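Local coordinates for protein caspase-3 (Porites astreoides, PDB 6WI4) that probably cleaves proteins after aspartate as a cysteine protease of the caspase family, consistent with a part in coral apoptosis, at residues A[192-195]-A[196-200]; A[202-206]-A[207-211]. One frame throughout, in Å; residues are numbered along the deposited sequence.

Interaction 1: A[192-195]-A[196-200]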
loop_
_atom_site.group_PDB
_atom_site.type_symbol
_atom_site.label_atom_id
_atom_site.label_comp_id
_atom_site.label_asym_id
_atom_site.label_seq_id
_atom_site.Cartn_x
_atom_site.Cartn_y
_atom_site.Cartn_z
ATOM N N ARG A 192 5.260 -0.658 14.185
ATOM C CA ARG A 192 4.125 -0.931 15.060
ATOM C C ARG A 192 3.009 -1.647 14.315
ATOM O O ARG A 192 2.293 -2.467 14.905
ATOM C CB ARG A 192 3.635 0.374 15.673
ATOM C CG ARG A 192 4.484 0.759 16.889
ATOM C CD ARG A 192 4.656 2.239 17.052
ATOM N NE ARG A 192 5.597 2.508 18.141
ATOM C CZ ARG A 192 6.920 2.509 17.995
ATOM N NH1 ARG A 192 7.461 2.261 16.805
ATOM N NH2 ARG A 192 7.706 2.760 19.035
ATOM N N VAL A 193 2.845 -1.358 13.022
ATOM C CA VAL A 193 1.861 -2.088 12.231
ATOM C C VAL A 193 2.219 -3.567 12.185
ATOM O O VAL A 193 1.365 -4.442 12.372
ATOM C CB VAL A 193 1.761 -1.491 10.818
ATOM C CG1 VAL A 193 0.931 -2.407 9.898
ATOM C CG2 VAL A 193 1.125 -0.110 10.881
ATOM N N ASN A 194 3.492 -3.865 11.944
ATOM C CA ASN A 194 3.916 -5.260 11.921
ATOM C C ASN A 194 3.731 -5.933 13.275
ATOM O O ASN A 194 3.332 -7.104 13.342
ATOM C CB ASN A 194 5.368 -5.363 11.482
ATOM C CG ASN A 194 5.815 -6.804 11.329
ATOM O OD1 ASN A 194 5.000 -7.711 11.116
ATOM N ND2 ASN A 194 7.111 -7.026 11.471
ATOM N N ALA A 195 4.031 -5.223 14.369
ATOM C CA ALA A 195 3.800 -5.793 15.696
ATOM C C ALA A 195 2.346 -6.204 15.863
ATOM O O ALA A 195 2.052 -7.259 16.439
ATOM C CB ALA A 195 4.199 -4.794 16.779
ATOM N N MET A 196 1.429 -5.393 15.341
ATOM C CA MET A 196 0.002 -5.685 15.440
ATOM C C MET A 196 -0.403 -6.822 14.504
ATOM O O MET A 196 -1.102 -7.756 14.917
ATOM C CB MET A 196 -0.786 -4.408 15.142
ATOM C CG MET A 196 -2.277 -4.491 15.360
ATOM S SD MET A 196 -2.998 -2.833 15.229
ATOM C CE MET A 196 -2.039 -1.923 16.427
ATOM N N VAL A 197 0.033 -6.772 13.240
ATOM C CA VAL A 197 -0.301 -7.839 12.296
ATOM C C VAL A 197 0.187 -9.186 12.811
ATOM O O VAL A 197 -0.479 -10.215 12.637
ATOM C CB VAL A 197 0.275 -7.519 10.900
ATOM C CG1 VAL A 197 0.181 -8.726 9.990
ATOM C CG2 VAL A 197 -0.475 -6.331 10.280
ATOM N N SER A 198 1.350 -9.196 13.474
ATOM C CA SER A 198 1.989 -10.406 13.974
ATOM C C SER A 198 1.249 -11.034 15.152
ATOM O O SER A 198 1.705 -12.072 15.647
ATOM C CB SER A 198 3.433 -10.087 14.367
ATOM O OG SER A 198 4.222 -9.838 13.209
ATOM N N THR A 199 0.145 -10.446 15.613
ATOM C CA THR A 199 -0.652 -11.068 16.668
ATOM C C THR A 199 -1.913 -11.752 16.149
ATOM O O THR A 199 -2.512 -12.544 16.888
ATOM C CB THR A 199 -1.033 -10.039 17.744
ATOM O OG1 THR A 199 -1.933 -9.063 17.208
ATOM C CG2 THR A 199 0.213 -9.340 18.290
ATOM N N TYR A 200 -2.319 -11.479 14.908
ATOM C CA TYR A 200 -3.547 -12.045 14.361
ATOM C C TYR A 200 -3.403 -13.549 14.131
ATOM O O TYR A 200 -2.327 -14.048 13.793
ATOM C CB TYR A 200 -3.895 -11.390 13.019
ATOM C CG TYR A 200 -4.624 -10.063 13.030
ATOM C CD1 TYR A 200 -3.928 -8.864 13.077
ATOM C CD2 TYR A 200 -6.008 -10.015 12.897
ATOM C CE1 TYR A 200 -4.592 -7.642 13.065
ATOM C CE2 TYR A 200 -6.684 -8.805 12.880
ATOM C CZ TYR A 200 -5.971 -7.622 12.959
ATOM O OH TYR A 200 -6.649 -6.421 12.932
#

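Interaction 2: A[202-206]-A[207-211]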
loop_
_atom_site.group_PDB
_atom_site.type_symbol
_atom_site.label_atom_id
_atom_site.label_comp_id
_atom_site.label_asym_id
_atom_site.label_seq_id
_atom_site.Cartn_x
_atom_site.Cartn_y
_atom_site.Cartn_z
ATOM N N SER A 202 -5.764 -16.508 11.881
ATOM C CA SER A 202 -6.939 -16.616 11.023
ATOM C C SER A 202 -8.011 -17.456 11.701
ATOM O O SER A 202 -7.716 -18.385 12.461
ATOM C CB SER A 202 -6.594 -17.233 9.670
ATOM O OG SER A 202 -6.189 -18.583 9.843
ATOM N N ARG A 203 -9.262 -17.108 11.415
ATOM C CA ARG A 203 -10.443 -17.806 11.918
ATOM C C ARG A 203 -11.265 -18.195 10.697
ATOM O O ARG A 203 -12.019 -17.374 10.161
ATOM C CB ARG A 203 -11.240 -16.914 12.861
ATOM C CG ARG A 203 -10.659 -16.750 14.231
ATOM C CD ARG A 203 -11.567 -15.850 15.079
ATOM N NE ARG A 203 -12.989 -16.091 14.799
ATOM C CZ ARG A 203 -13.807 -16.796 15.579
ATOM N NH1 ARG A 203 -15.076 -16.961 15.229
ATOM N NH2 ARG A 203 -13.366 -17.338 16.708
ATOM N N THR A 204 -11.092 -19.432 10.227
ATOM C CA THR A 204 -11.811 -19.920 9.067
ATOM C C THR A 204 -12.665 -21.136 9.348
ATOM O O THR A 204 -13.582 -21.407 8.570
ATOM C CB THR A 204 -10.846 -20.295 7.933
ATOM O OG1 THR A 204 -10.075 -21.430 8.337
ATOM C CG2 THR A 204 -9.904 -19.128 7.596
ATOM N N GLY A 205 -12.385 -21.871 10.415
ATOM C CA GLY A 205 -13.033 -23.149 10.656
ATOM C C GLY A 205 -12.577 -24.274 9.753
ATOM O O GLY A 205 -13.094 -25.391 9.870
ATOM N N ASP A 206 -11.622 -24.018 8.864
ATOM C CA ASP A 206 -11.131 -24.971 7.874
ATOM C C ASP A 206 -9.751 -25.428 8.328
ATOM O O ASP A 206 -8.853 -24.600 8.493
ATOM C CB ASP A 206 -11.091 -24.286 6.502
ATOM C CG ASP A 206 -10.534 -25.158 5.393
ATOM O OD1 ASP A 206 -9.309 -25.379 5.354
ATOM O OD2 ASP A 206 -11.323 -25.570 4.517
ATOM N N TYR A 207 -9.571 -26.735 8.544
ATOM C CA TYR A 207 -8.322 -27.164 9.170
ATOM C C TYR A 207 -7.098 -26.739 8.363
ATOM O O TYR A 207 -6.057 -26.417 8.946
ATOM C CB TYR A 207 -8.289 -28.677 9.386
ATOM C CG TYR A 207 -6.939 -29.109 9.917
ATOM C CD1 TYR A 207 -6.556 -28.796 11.214
ATOM C CD2 TYR A 207 -6.026 -29.774 9.106
ATOM C CE1 TYR A 207 -5.316 -29.163 11.703
ATOM C CE2 TYR A 207 -4.783 -30.144 9.586
ATOM C CZ TYR A 207 -4.433 -29.836 10.884
ATOM O OH TYR A 207 -3.199 -30.203 11.368
ATOM N N TYR A 208 -7.208 -26.697 7.033
ATOM C CA TYR A 208 -6.041 -26.348 6.225
ATOM C C TYR A 208 -5.661 -24.883 6.382
ATOM O O TYR A 208 -4.479 -24.544 6.296
ATOM C CB TYR A 208 -6.296 -26.664 4.753
ATOM C CG TYR A 208 -6.734 -28.092 4.519
ATOM C CD1 TYR A 208 -5.831 -29.143 4.634
ATOM C CD2 TYR A 208 -8.052 -28.391 4.208
ATOM C CE1 TYR A 208 -6.227 -30.447 4.435
ATOM C CE2 TYR A 208 -8.456 -29.698 4.004
ATOM C CZ TYR A 208 -7.539 -30.718 4.122
ATOM O OH TYR A 208 -7.941 -32.019 3.927
ATOM N N SER A 209 -6.632 -24.003 6.623
ATOM C CA SER A 209 -6.375 -22.561 6.602
ATOM C C SER A 209 -6.559 -21.867 7.942
ATOM O O SER A 209 -6.382 -20.645 8.020
ATOM C CB SER A 209 -7.286 -21.888 5.569
ATOM O OG SER A 209 -8.642 -21.990 5.996
ATOM N N ASP A 210 -6.911 -22.594 8.990
ATOM C CA ASP A 210 -7.272 -21.997 10.264
ATOM C C ASP A 210 -6.051 -21.756 11.145
ATOM O O ASP A 210 -5.055 -22.484 11.090
ATOM C CB ASP A 210 -8.263 -22.901 10.994
ATOM C CG ASP A 210 -8.942 -22.206 12.147
ATOM O OD1 ASP A 210 -9.724 -21.271 11.897
ATOM O OD2 ASP A 210 -8.690 -22.601 13.302
ATOM N N SER A 211 -6.143 -20.704 11.961
ATOM C CA SER A 211 -5.114 -20.333 12.932
ATOM C C SER A 211 -3.770 -20.041 12.281
ATOM O O SER A 211 -2.719 -20.313 12.860
ATOM C CB SER A 211 -4.951 -21.403 14.021
ATOM O OG SER A 211 -6.169 -21.544 14.728
HETATM O O HOH W 1 -7.996 -19.213 14.992
#

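Interaction 1: A[192-195]-A[196-200]
S198 folds back on N194 at the C-terminal end of helix 186-197, and both its hydroxyl and its amide use the same acceptor. S198 OG gives its proton to N194 O at 2.9 Å and S198 N reaches that oxygen too, the two donors arriving from opposite faces of the carbonyl plane. With OG anti to its own carbonyl carbon (chi1 -70°), the serine swings back along the helix, which also leaves S198 OG 3.1 Å from N194 OD1. That amide oxygen accepts a hydrogen bond from the backbone N of S216. A second hydroxyl, T199 OG1, donates to M196 O at 2.8 Å, lying in the plane of the carbonyl, where a lone pair points; T199 N shares that acceptor, and M196 O is thus gripped by two donors of the same residue.

Backbone bonds carry the last helical turn. V197 N meets V193 O at 2.8 Å in a nearly straight bond (171°), while M196 N to R192 O is longer and more bent. Starting on V197 itself, a type I turn runs to Y200.

Apolar contact is slight: V193 CG1 and V197 CG2 approach obliquely at 4.2 Å, one helical turn apart. V193 and M196 lie against V176 of helix 168-180, with M196 also on S172; the ring of Y200 stacks with W168, and N194 and S198 touch V215, just before strand 217-220.

Interaction 2: A[202-206]-A[207-211]
An ST turn at T204 shapes the near half of this surface loop between helix 186-197 and strand 217-220. The loop corresponds to the caspase L4 loop, which borders the S4 subsite; consistent with this, the backbone N of R203 bonds an acidic side chain of the bound peptide, against which S202 and T204 also pack. T204 and S209 meet through their hydroxyls, OG1 to OG at 2.8 Å. T204 OG1 also accepts from D206 N at 3.1 Å, which closes the ST turn; a chi1 of 67° sets OG1 between the backbone N and the carbonyl carbon, within reach of both D206 N and S209 OG.

D210 spans the loop. Its OD1 takes T204 N at 2.8 Å nearly head-on to the C-O bond, and G205 N at 3.1 Å from well above the carboxylate plane, so one oxygen holds two successive amides. Cutting this side chain back to alanine would probably leave T204 N and G205 N without their shared acceptor, the turn beside R203 being free to shift.

At the far end, D206 O accepts from S209 N at 3.0 Å, with the donor above the carbonyl plane, and more weakly from D210 N. D206 OD1 receives weak bonds from the amides of Y208 and S209 and lies at the edge of the Y208 ring, near its plane.

Where the two arms of the loop come back together, S211 N bonds S202 O at 2.8 Å, and a water bridges that oxygen to S211 OG. S202, T204 and S209 all touch W160 of strand 156-162. S202 OG, which also bonds K212 N, donates to S209 O at 2.8 Å, using an in-plane lone pair of that carbonyl.

In the fold
Interactions 1 and 2 lie in series along the chain: 192-200 holds the C-terminal end of helix 186-197, and after a single residue 202-211 makes the outer part of the loop that follows. Their centres are 19 Å apart on the same side of the molecule, and the segments do not otherwise touch. The centre of interaction 1 lies about 16 Å from the centre of the chain, that of interaction 2 about 26 Å, so the chain runs outward from a helix end packed on helix 168-180 to a surface loop. The bound peptide is reached by interaction 2, through R203 and its neighbours. On the way back to strand 217-220, R213 bonds Y200 O and S216 bonds N194, linking the returning chain to interaction 1.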